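PDB 5KZL: heme oxygenase from Leptospira interrogans, which catalyses the oxidative cleavage of heme to biliverdin, releasing iron and carbon monoxide. Local coordinates for residues G135-G140 against Y162-I167; A50-Y55 against Y80-L85; M8-I13 against S189-I194. The protein carries 1 engineered substitution. One frame throughout, in Å; residues are numbered along the deposited sequence.

Interaction 1: G135-G140 against Y162-I167. With HEM (protoporphyrin IX containing Fe), chain B.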
loop_
_atom_site.group_PDB
_atom_site.type_symbol
_atom_site.label_atom_id
_atom_site.label_comp_id
_atom_site.label_asym_id
_atom_site.label_seq_id
_atom_site.Cartn_x
_atom_site.Cartn_y
_atom_site.Cartn_z
ATOM N N GLY A 135 4.853 2.852 3.449
ATOM C CA GLY A 135 5.710 1.764 2.971
ATOM C C GLY A 135 6.126 1.982 1.526
ATOM O O GLY A 135 7.306 1.846 1.189
ATOM N N ASP A 136 5.156 2.377 0.672
ATOM C CA ASP A 136 5.392 2.640 -0.764
ATOM C C ASP A 136 6.380 3.795 -0.944
ATOM O O ASP A 136 7.328 3.697 -1.720
ATOM C CB ASP A 136 4.102 3.017 -1.489
ATOM C CG ASP A 136 3.013 1.969 -1.530
ATOM O OD1 ASP A 136 3.336 0.766 -1.426
ATOM O OD2 ASP A 136 1.843 2.352 -1.697
ATOM N N LEU A 137 6.159 4.883 -0.220
ATOM C CA LEU A 137 7.072 6.014 -0.306
ATOM C C LEU A 137 8.478 5.642 0.209
ATOM O O LEU A 137 9.469 6.040 -0.407
ATOM C CB LEU A 137 6.511 7.205 0.473
ATOM C CG LEU A 137 7.124 8.560 0.117
ATOM C CD1 LEU A 137 6.967 8.881 -1.360
ATOM C CD2 LEU A 137 6.501 9.639 0.935
ATOM N N SER A 138 8.560 4.843 1.300
ATOM C CA SER A 138 9.843 4.441 1.882
ATOM C C SER A 138 10.642 3.461 1.021
ATOM O O SER A 138 11.859 3.591 0.934
ATOM C CB SER A 138 9.658 3.903 3.298
ATOM O OG SER A 138 8.929 4.842 4.072
ATOM N N GLY A 139 9.955 2.518 0.382
ATOM C CA GLY A 139 10.585 1.464 -0.406
ATOM C C GLY A 139 10.641 1.601 -1.916
ATOM O O GLY A 139 11.328 0.813 -2.566
ATOM N N GLY A 140 9.906 2.554 -2.476
ATOM C CA GLY A 140 9.794 2.750 -3.924
ATOM C C GLY A 140 11.076 2.805 -4.725
ATOM O O GLY A 140 11.220 2.086 -5.721
ATOM N N TYR A 162 6.022 2.408 -8.266
ATOM C CA TYR A 162 7.042 2.845 -7.306
ATOM C C TYR A 162 7.411 4.314 -7.398
ATOM O O TYR A 162 8.251 4.769 -6.613
ATOM C CB TYR A 162 8.306 2.001 -7.482
ATOM C CG TYR A 162 8.024 0.521 -7.450
ATOM C CD1 TYR A 162 7.685 -0.117 -6.261
ATOM C CD2 TYR A 162 8.083 -0.245 -8.608
ATOM C CE1 TYR A 162 7.379 -1.475 -6.231
ATOM C CE2 TYR A 162 7.783 -1.607 -8.591
ATOM C CZ TYR A 162 7.454 -2.221 -7.395
ATOM O OH TYR A 162 7.151 -3.555 -7.365
ATOM N N GLU A 163 6.812 5.054 -8.347
ATOM C CA GLU A 163 7.148 6.459 -8.581
ATOM C C GLU A 163 6.030 7.429 -8.209
ATOM O O GLU A 163 4.837 7.170 -8.461
ATOM C CB GLU A 163 7.597 6.657 -10.040
ATOM C CG GLU A 163 8.753 5.766 -10.460
ATOM C CD GLU A 163 9.363 6.203 -11.778
ATOM O OE1 GLU A 163 8.598 6.640 -12.664
ATOM O OE2 GLU A 163 10.604 6.114 -11.923
ATOM N N PHE A 164 6.436 8.555 -7.602
ATOM C CA PHE A 164 5.545 9.609 -7.116
ATOM C C PHE A 164 5.857 10.920 -7.843
ATOM O O PHE A 164 6.564 11.751 -7.285
ATOM C CB PHE A 164 5.684 9.750 -5.571
ATOM C CG PHE A 164 5.287 8.475 -4.863
ATOM C CD1 PHE A 164 6.206 7.445 -4.678
ATOM C CD2 PHE A 164 3.974 8.273 -4.443
ATOM C CE1 PHE A 164 5.828 6.248 -4.056
ATOM C CE2 PHE A 164 3.596 7.067 -3.842
ATOM C CZ PHE A 164 4.529 6.074 -3.638
ATOM N N PRO A 165 5.384 11.105 -9.105
ATOM C CA PRO A 165 5.728 12.337 -9.842
ATOM C C PRO A 165 5.214 13.616 -9.179
ATOM O O PRO A 165 5.785 14.670 -9.399
ATOM C CB PRO A 165 5.131 12.104 -11.237
ATOM C CG PRO A 165 4.037 11.102 -11.018
ATOM C CD PRO A 165 4.550 10.201 -9.930
ATOM N N MET A 166 4.190 13.512 -8.309
ATOM C CA MET A 166 3.630 14.662 -7.598
ATOM C C MET A 166 4.489 15.083 -6.389
ATOM O O MET A 166 4.202 16.105 -5.762
ATOM C CB MET A 166 2.184 14.346 -7.134
ATOM C CG MET A 166 1.214 14.123 -8.272
ATOM S SD MET A 166 -0.475 13.827 -7.685
ATOM C CE MET A 166 -1.392 13.896 -9.220
ATOM N N ILE A 167 5.498 14.271 -6.028
ATOM C CA ILE A 167 6.369 14.494 -4.865
ATOM C C ILE A 167 7.811 14.659 -5.375
ATOM O O ILE A 167 8.426 13.683 -5.803
ATOM C CB ILE A 167 6.231 13.326 -3.816
ATOM C CG1 ILE A 167 4.766 13.156 -3.282
ATOM C CG2 ILE A 167 7.216 13.499 -2.656
ATOM C CD1 ILE A 167 4.487 11.781 -2.473
HETATM C CHA HEM B . 9.542 0.982 5.638
HETATM C CHB HEM B . 5.466 -1.314 4.857
HETATM C CHC HEM B . 7.924 -4.651 2.475
HETATM C CHD HEM B . 11.697 -1.896 2.517
HETATM C C1A HEM B . 8.233 0.643 5.616
HETATM C C2A HEM B . 7.218 1.352 6.340
HETATM C C3A HEM B . 6.085 0.685 6.137
HETATM C C4A HEM B . 6.365 -0.391 5.294
HETATM C CMA HEM B . 4.741 1.029 6.646
HETATM C CAA HEM B . 7.379 2.603 7.166
HETATM C CBA HEM B . 7.952 2.329 8.575
HETATM C CGA HEM B . 7.931 3.563 9.377
HETATM O O1A HEM B . 7.284 3.625 10.377
HETATM O O2A HEM B . 8.585 4.515 8.983
HETATM C C1B HEM B . 5.773 -2.461 4.145
HETATM C C2B HEM B . 4.807 -3.505 3.837
HETATM C C3B HEM B . 5.523 -4.432 3.171
HETATM C C4B HEM B . 6.910 -3.950 3.091
HETATM C CMB HEM B . 3.347 -3.540 4.136
HETATM C CAB HEM B . 5.128 -5.669 2.626
HETATM C CBB HEM B . 4.026 -6.072 3.007
HETATM C C1C HEM B . 9.133 -4.171 2.120
HETATM C C2C HEM B . 10.003 -4.709 1.131
HETATM C C3C HEM B . 11.076 -3.899 1.150
HETATM C C4C HEM B . 10.842 -2.858 2.118
HETATM C CMC HEM B . 9.750 -5.932 0.250
HETATM C CAC HEM B . 12.239 -4.078 0.311
HETATM C CBC HEM B . 13.025 -3.107 0.083
HETATM C C1D HEM B . 11.446 -0.929 3.469
HETATM C C2D HEM B . 12.464 0.060 3.905
HETATM C C3D HEM B . 11.853 0.865 4.736
HETATM C C4D HEM B . 10.472 0.371 4.840
HETATM C CMD HEM B . 13.870 0.160 3.428
HETATM C CAD HEM B . 12.489 2.013 5.471
HETATM C CBD HEM B . 12.730 3.210 4.629
HETATM C CGD HEM B . 13.341 4.347 5.383
HETATM O O1D HEM B . 13.326 4.382 6.554
HETATM O O2D HEM B . 13.827 5.230 4.743
HETATM N NA HEM B . 7.646 -0.411 5.040
HETATM N NB HEM B . 6.921 -2.850 3.709
HETATM N NC HEM B . 9.684 -3.108 2.662
HETATM N ND HEM B . 10.295 -0.678 4.056
HETATM FE FE HEM B . 8.678 -1.743 3.891
HETATM O O HOH W 1 8.184 -0.635 1.963
#
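Leu137 lays one methyl over a face of the Phe164 ring. CD1 stands 3.9 Å from the Phe164 ring centroid and 19° off the ring normal, displaced toward the rim on the side of Phe164 CD1: a CH-pi contact. The torsions explain the reach. With CG opposite the backbone N (chi1 -162°) and CD1 then swung round by chi2 (58°), the branch comes nearer the loop than its CB bond would suggest. The same methyl also meets Ile167, CD1 to CD1 at 4.0 Å. Asp136 approaches the ring differently, its CB lying in the ring plane 3.8 Å from Phe164 CZ, while its carboxylate turns to Tyr55 and Arg132. At the other end, Gly140 O is 3.4 Å from Tyr162 CB, and the Gly140 and Tyr162 CA atoms are only 4.4 Å apart.

Residues 135-140 carry the glycine-rich GxxxGG signature of the distal helix of heme oxygenases. On the heme side, Gly135 CA comes within 3.2 Å of HEM C4A, and Gly135 O accepts at 2.7 Å from the water that ligates the heme iron.

Away from this buried packing the loop becomes looser. Phe164 to Ile167 form a type I beta turn, closed by the bond from Ile167 N to Phe164 O (3.0 Å), and its middle residues, Pro165 and Met166, face solvent. Glu163, partly exposed, starts off away from residues 135-140, and its carboxylate forms a salt bridge with Lys144, further along the same helix 125-151. Beyond Leu137 and Ile167, Phe173 of helix 170-183 continues the apolar layer.

Interaction 2: A50-Y55 against Y80-L85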
loop_
_atom_site.group_PDB
_atom_site.type_symbol
_atom_site.label_atom_id
_atom_site.label_comp_id
_atom_site.label_asym_id
_atom_site.label_seq_id
_atom_site.Cartn_x
_atom_site.Cartn_y
_atom_site.Cartn_z
ATOM N N ALA A 50 -3.759 -7.752 -7.659
ATOM C CA ALA A 50 -4.233 -7.723 -6.276
ATOM C C ALA A 50 -4.105 -6.297 -5.717
ATOM O O ALA A 50 -5.054 -5.812 -5.114
ATOM C CB ALA A 50 -3.447 -8.706 -5.415
ATOM N N PHE A 51 -2.961 -5.610 -5.972
ATOM C CA PHE A 51 -2.757 -4.227 -5.530
ATOM C C PHE A 51 -3.718 -3.281 -6.238
ATOM O O PHE A 51 -4.237 -2.370 -5.599
ATOM C CB PHE A 51 -1.302 -3.786 -5.729
ATOM C CG PHE A 51 -0.341 -4.237 -4.648
ATOM C CD1 PHE A 51 -0.781 -4.454 -3.341
ATOM C CD2 PHE A 51 1.019 -4.368 -4.914
ATOM C CE1 PHE A 51 0.115 -4.844 -2.340
ATOM C CE2 PHE A 51 1.915 -4.706 -3.902
ATOM C CZ PHE A 51 1.455 -4.978 -2.631
ATOM N N TYR A 52 -3.987 -3.506 -7.532
ATOM C CA TYR A 52 -4.965 -2.657 -8.212
ATOM C C TYR A 52 -6.298 -2.606 -7.436
ATOM O O TYR A 52 -6.803 -1.511 -7.165
ATOM C CB TYR A 52 -5.213 -3.081 -9.663
ATOM C CG TYR A 52 -6.374 -2.291 -10.237
ATOM C CD1 TYR A 52 -6.202 -0.978 -10.666
ATOM C CD2 TYR A 52 -7.674 -2.799 -10.203
ATOM C CE1 TYR A 52 -7.282 -0.216 -11.124
ATOM C CE2 TYR A 52 -8.757 -2.054 -10.668
ATOM C CZ TYR A 52 -8.558 -0.757 -11.119
ATOM O OH TYR A 52 -9.623 -0.009 -11.556
ATOM N N TYR A 53 -6.869 -3.774 -7.107
ATOM C CA TYR A 53 -8.159 -3.821 -6.408
ATOM C C TYR A 53 -8.084 -3.181 -5.015
ATOM O O TYR A 53 -8.994 -2.466 -4.588
ATOM C CB TYR A 53 -8.705 -5.260 -6.392
ATOM C CG TYR A 53 -9.093 -5.729 -7.773
ATOM C CD1 TYR A 53 -10.099 -5.085 -8.491
ATOM C CD2 TYR A 53 -8.428 -6.792 -8.384
ATOM C CE1 TYR A 53 -10.440 -5.487 -9.779
ATOM C CE2 TYR A 53 -8.746 -7.191 -9.685
ATOM C CZ TYR A 53 -9.779 -6.554 -10.363
ATOM O OH TYR A 53 -10.162 -6.934 -11.632
ATOM N N VAL A 54 -6.969 -3.409 -4.326
ATOM C CA VAL A 54 -6.768 -2.876 -2.971
ATOM C C VAL A 54 -6.726 -1.351 -2.996
ATOM O O VAL A 54 -7.485 -0.704 -2.267
ATOM C CB VAL A 54 -5.488 -3.500 -2.350
ATOM C CG1 VAL A 54 -5.046 -2.742 -1.095
ATOM C CG2 VAL A 54 -5.693 -4.990 -2.064
ATOM N N TYR A 55 -5.841 -0.779 -3.824
ATOM C CA TYR A 55 -5.716 0.678 -3.915
ATOM C C TYR A 55 -6.954 1.338 -4.500
ATOM O O TYR A 55 -7.285 2.420 -4.057
ATOM C CB TYR A 55 -4.446 1.068 -4.677
ATOM C CG TYR A 55 -3.181 0.847 -3.877
ATOM C CD1 TYR A 55 -2.677 1.843 -3.048
ATOM C CD2 TYR A 55 -2.477 -0.350 -3.964
ATOM C CE1 TYR A 55 -1.495 1.658 -2.327
ATOM C CE2 TYR A 55 -1.282 -0.541 -3.262
ATOM C CZ TYR A 55 -0.803 0.466 -2.442
ATOM O OH TYR A 55 0.356 0.288 -1.744
ATOM N N TYR A 80 -1.745 8.432 -4.144
ATOM C CA TYR A 80 -2.638 7.493 -4.854
ATOM C C TYR A 80 -1.901 6.670 -5.900
ATOM O O TYR A 80 -1.046 7.199 -6.633
ATOM C CB TYR A 80 -3.879 8.180 -5.427
ATOM C CG TYR A 80 -4.851 8.762 -4.418
ATOM C CD1 TYR A 80 -4.675 8.566 -3.045
ATOM C CD2 TYR A 80 -5.958 9.494 -4.837
ATOM C CE1 TYR A 80 -5.573 9.104 -2.118
ATOM C CE2 TYR A 80 -6.862 10.035 -3.921
ATOM C CZ TYR A 80 -6.649 9.861 -2.564
ATOM O OH TYR A 80 -7.563 10.372 -1.688
ATOM N N ARG A 81 -2.211 5.358 -5.919
ATOM C CA ARG A 81 -1.531 4.342 -6.729
ATOM C C ARG A 81 -2.369 3.689 -7.805
ATOM O O ARG A 81 -1.786 3.051 -8.686
ATOM C CB ARG A 81 -0.933 3.238 -5.806
ATOM C CG ARG A 81 0.042 3.701 -4.694
ATOM C CD ARG A 81 1.380 4.199 -5.216
ATOM N NE ARG A 81 1.304 5.569 -5.742
ATOM C CZ ARG A 81 2.132 6.070 -6.657
ATOM N NH1 ARG A 81 1.994 7.325 -7.073
ATOM N NH2 ARG A 81 3.122 5.333 -7.137
ATOM N N LYS A 82 -3.724 3.800 -7.740
ATOM C CA LYS A 82 -4.618 3.121 -8.693
ATOM C C LYS A 82 -4.212 3.338 -10.163
ATOM O O LYS A 82 -4.099 2.360 -10.910
ATOM C CB LYS A 82 -6.090 3.530 -8.459
ATOM C CG LYS A 82 -7.117 2.978 -9.442
ATOM C CD LYS A 82 -8.423 3.728 -9.289
ATOM C CE LYS A 82 -9.085 3.963 -10.617
ATOM N NZ LYS A 82 -10.298 4.807 -10.477
ATOM N N ASN A 83 -3.949 4.599 -10.552
ATOM C CA ASN A 83 -3.572 4.909 -11.941
ATOM C C ASN A 83 -2.180 4.412 -12.317
ATOM O O ASN A 83 -1.982 3.958 -13.443
ATOM C CB ASN A 83 -3.739 6.392 -12.241
ATOM C CG ASN A 83 -5.190 6.833 -12.259
ATOM O OD1 ASN A 83 -6.108 6.089 -12.620
ATOM N ND2 ASN A 83 -5.423 8.075 -11.912
ATOM N N ALA A 84 -1.235 4.450 -11.372
ATOM C CA ALA A 84 0.129 3.934 -11.579
ATOM C C ALA A 84 0.038 2.421 -11.824
ATOM O O ALA A 84 0.663 1.920 -12.764
ATOM C CB ALA A 84 0.996 4.217 -10.361
ATOM N N LEU A 85 -0.795 1.714 -11.020
ATOM C CA LEU A 85 -1.036 0.272 -11.149
ATOM C C LEU A 85 -1.638 -0.097 -12.502
ATOM O O LEU A 85 -1.137 -1.020 -13.153
ATOM C CB LEU A 85 -1.871 -0.260 -9.971
ATOM C CG LEU A 85 -1.033 -0.368 -8.686
ATOM C CD1 LEU A 85 -1.883 -0.403 -7.465
ATOM C CD2 LEU A 85 -0.091 -1.576 -8.729
#
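In the all-helical heme oxygenase fold, helix 82-93 starts against the flank of helix 41-64, where Arg81, Lys82 and Leu85 meet Phe51, Tyr52 and Tyr55. Leu85 is the shared apolar point: its CD1 lies 3.6 Å from Tyr55 CD2 and 3.8 Å from Phe51 CB, crossing the Tyr55 side chain at about a right angle. Arg81 runs alongside Tyr55, and it is the aliphatic stem that covers the ring. CB sits over one face in a CH-pi contact, 3.9 Å from the Tyr55 ring centroid, while CG is 3.5 Å from Tyr55 CE1. Bends at chi2 (-70°) and chi3 (79°) carry the guanidinium on to the carbonyl of Phe161, its plane 83° from that of the Tyr55 ring, which excludes a parallel stack between them. Tyr52 and Lys82 also lie side by side, Tyr52 CE1 being 3.6 Å from Lys82 CG; this is the less buried margin.

Glu59, one turn beyond Tyr55 on helix 41-64, accepts from the backbone N of both Arg81 and Lys82 at the start of helix 82-93. Another flank of helix 41-64 rests through Val54 on helix 105-120, and Tyr55 OH is hydrogen-bonded to Asp136 and Arg132 of helix 125-151.

Interaction 3: M8-I13 against S189-I194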
loop_
_atom_site.group_PDB
_atom_site.type_symbol
_atom_site.label_atom_id
_atom_site.label_comp_id
_atom_site.label_asym_id
_atom_site.label_seq_id
_atom_site.Cartn_x
_atom_site.Cartn_y
_atom_site.Cartn_z
ATOM N N MET A 8 2.022 8.252 23.556
ATOM C CA MET A 8 3.032 9.046 22.863
ATOM C C MET A 8 2.752 9.154 21.346
ATOM O O MET A 8 1.603 8.988 20.932
ATOM C CB MET A 8 4.467 8.582 23.177
ATOM C CG MET A 8 4.608 7.118 23.381
ATOM S SD MET A 8 5.782 6.448 22.216
ATOM C CE MET A 8 5.545 4.662 22.519
ATOM N N SER A 9 3.782 9.484 20.541
ATOM C CA SER A 9 3.679 9.769 19.111
ATOM C C SER A 9 3.062 8.627 18.306
ATOM O O SER A 9 3.579 7.507 18.343
ATOM C CB SER A 9 5.044 10.198 18.561
ATOM O OG SER A 9 5.244 9.894 17.190
ATOM N N LEU A 10 1.957 8.916 17.567
ATOM C CA LEU A 10 1.313 7.894 16.741
ATOM C C LEU A 10 2.309 7.319 15.706
ATOM O O LEU A 10 2.323 6.101 15.500
ATOM C CB LEU A 10 0.039 8.432 16.037
ATOM C CG LEU A 10 -0.658 7.475 15.019
ATOM C CD1 LEU A 10 -1.097 6.164 15.688
ATOM C CD2 LEU A 10 -1.826 8.161 14.335
ATOM N N ALA A 11 3.147 8.186 15.080
ATOM C CA ALA A 11 4.117 7.701 14.081
ATOM C C ALA A 11 5.087 6.708 14.737
ATOM O O ALA A 11 5.375 5.661 14.162
ATOM C CB ALA A 11 4.877 8.864 13.462
ATOM N N THR A 12 5.500 6.996 15.987
ATOM C CA THR A 12 6.405 6.133 16.765
ATOM C C THR A 12 5.677 4.823 17.178
ATOM O O THR A 12 6.251 3.741 17.069
ATOM C CB THR A 12 6.955 6.941 17.957
ATOM O OG1 THR A 12 7.786 7.986 17.437
ATOM C CG2 THR A 12 7.758 6.099 18.943
ATOM N N ILE A 13 4.425 4.937 17.654
ATOM C CA ILE A 13 3.585 3.794 18.073
ATOM C C ILE A 13 3.456 2.782 16.929
ATOM O O ILE A 13 3.610 1.574 17.133
ATOM C CB ILE A 13 2.200 4.281 18.605
ATOM C CG1 ILE A 13 2.344 4.856 20.027
ATOM C CG2 ILE A 13 1.146 3.146 18.584
ATOM C CD1 ILE A 13 1.231 5.779 20.447
ATOM N N SER A 189 -5.700 5.890 23.493
ATOM C CA SER A 189 -6.541 4.700 23.309
ATOM C C SER A 189 -6.904 4.507 21.838
ATOM O O SER A 189 -6.833 3.397 21.301
ATOM C CB SER A 189 -7.802 4.785 24.153
ATOM O OG SER A 189 -8.592 3.639 23.889
ATOM N N GLU A 190 -7.281 5.597 21.187
ATOM C CA GLU A 190 -7.576 5.613 19.752
ATOM C C GLU A 190 -6.342 5.271 18.918
ATOM O O GLU A 190 -6.473 4.589 17.898
ATOM C CB GLU A 190 -8.132 6.968 19.348
ATOM C CG GLU A 190 -9.501 7.215 19.939
ATOM C CD GLU A 190 -10.112 8.577 19.678
ATOM O OE1 GLU A 190 -11.304 8.605 19.306
ATOM O OE2 GLU A 190 -9.440 9.609 19.909
ATOM N N LYS A 191 -5.150 5.712 19.352
ATOM C CA LYS A 191 -3.903 5.354 18.653
ATOM C C LYS A 191 -3.674 3.846 18.735
ATOM O O LYS A 191 -3.206 3.246 17.765
ATOM C CB LYS A 191 -2.701 6.109 19.231
ATOM C CG LYS A 191 -2.739 7.595 18.967
ATOM C CD LYS A 191 -1.650 8.276 19.786
ATOM C CE LYS A 191 -1.844 9.766 19.807
ATOM N NZ LYS A 191 -0.810 10.403 20.679
ATOM N N GLN A 192 -4.038 3.219 19.884
ATOM C CA GLN A 192 -3.952 1.765 20.055
ATOM C C GLN A 192 -4.834 1.024 19.055
ATOM O O GLN A 192 -4.404 -0.013 18.524
ATOM C CB GLN A 192 -4.266 1.337 21.488
ATOM C CG GLN A 192 -3.118 1.571 22.458
ATOM C CD GLN A 192 -1.862 0.817 22.060
ATOM O OE1 GLN A 192 -1.835 -0.411 21.891
ATOM N NE2 GLN A 192 -0.819 1.547 21.833
ATOM N N SER A 193 -6.056 1.550 18.793
ATOM C CA SER A 193 -6.983 0.972 17.805
ATOM C C SER A 193 -6.370 1.116 16.403
ATOM O O SER A 193 -6.479 0.190 15.579
ATOM C CB SER A 193 -8.342 1.666 17.864
ATOM O OG SER A 193 -8.995 1.450 19.107
ATOM N N ILE A 194 -5.684 2.254 16.137
ATOM C CA ILE A 194 -5.007 2.475 14.836
ATOM C C ILE A 194 -3.855 1.460 14.694
ATOM O O ILE A 194 -3.707 0.853 13.631
ATOM C CB ILE A 194 -4.581 3.958 14.588
ATOM C CG1 ILE A 194 -5.837 4.893 14.534
ATOM C CG2 ILE A 194 -3.778 4.092 13.259
ATOM C CD1 ILE A 194 -5.553 6.364 14.744
HETATM O O HOH W 2 0.497 11.383 18.079
#
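Lys191 is where residues 189-194 first meet Leu10 and Ile13, and it buries more than any other residue of the contact. Its CB lies 3.9 Å from Leu10 CD1, and Ile13 CD1 comes across the chain at about a right angle, 3.9 Å from Lys191 CD. Because the chain is extended beyond CG (chi2 170°), it slides past these methyls and delivers its ammonium group to the backbone of the other segment. There NZ donates to Met8 O at 2.8 Å, from 40° above the carbonyl plane and at a C=O...N angle of 140°. A water 3.1 Å from Lys191 NZ accepts from it and also from Leu10 N, and Asp188 forms a salt bridge with the same ammonium, so three partners fix its position.

These bonds converge on the N-terminus of helix 10-17, where Ser9 is the N-cap: its OG accepts from Thr12 N at 3.1 Å. Asp182 in turn binds the Ser9 hydroxyl and Ala11 N, tying the helix start to helix 170-183.

Next along, Gln192 directs its CB away, yet a bend at chi2 returns the amide toward Ile13, with NE2 4.1 Å from Ile13 CG2. One turn after Lys191, Ile194 continues the apolar strip, its CD1 4.2 Å from Leu10 CD2 and its side chain also touching Leu124 in the loop ahead of helix 125-151.

Interactions 1 and 2 are buried and adjoin, their centres 13 Å apart. Tyr55 OH of interaction 2 lies 2.5 Å from Asp136 OD2 of interaction 1, a probable hydrogen bond, and Arg81 NH2 is 2.8 Å from Glu163 O while its guanidinium makes a cation-pi contact with Phe164. Arg81, just ahead of helix 82-93, thus binds the loop of interaction 1 and packs its CG against Asp136 of the distal helix. Interaction 3 uses other helices and sits apart, about 11 Å from interaction 1 and 15 Å from interaction 2 between nearest atoms. It is partly exposed, and there a lysine-to-carbonyl bond and a bridging water join the apolar contacts, whereas the two inner contacts cross by packing and CH-pi alone.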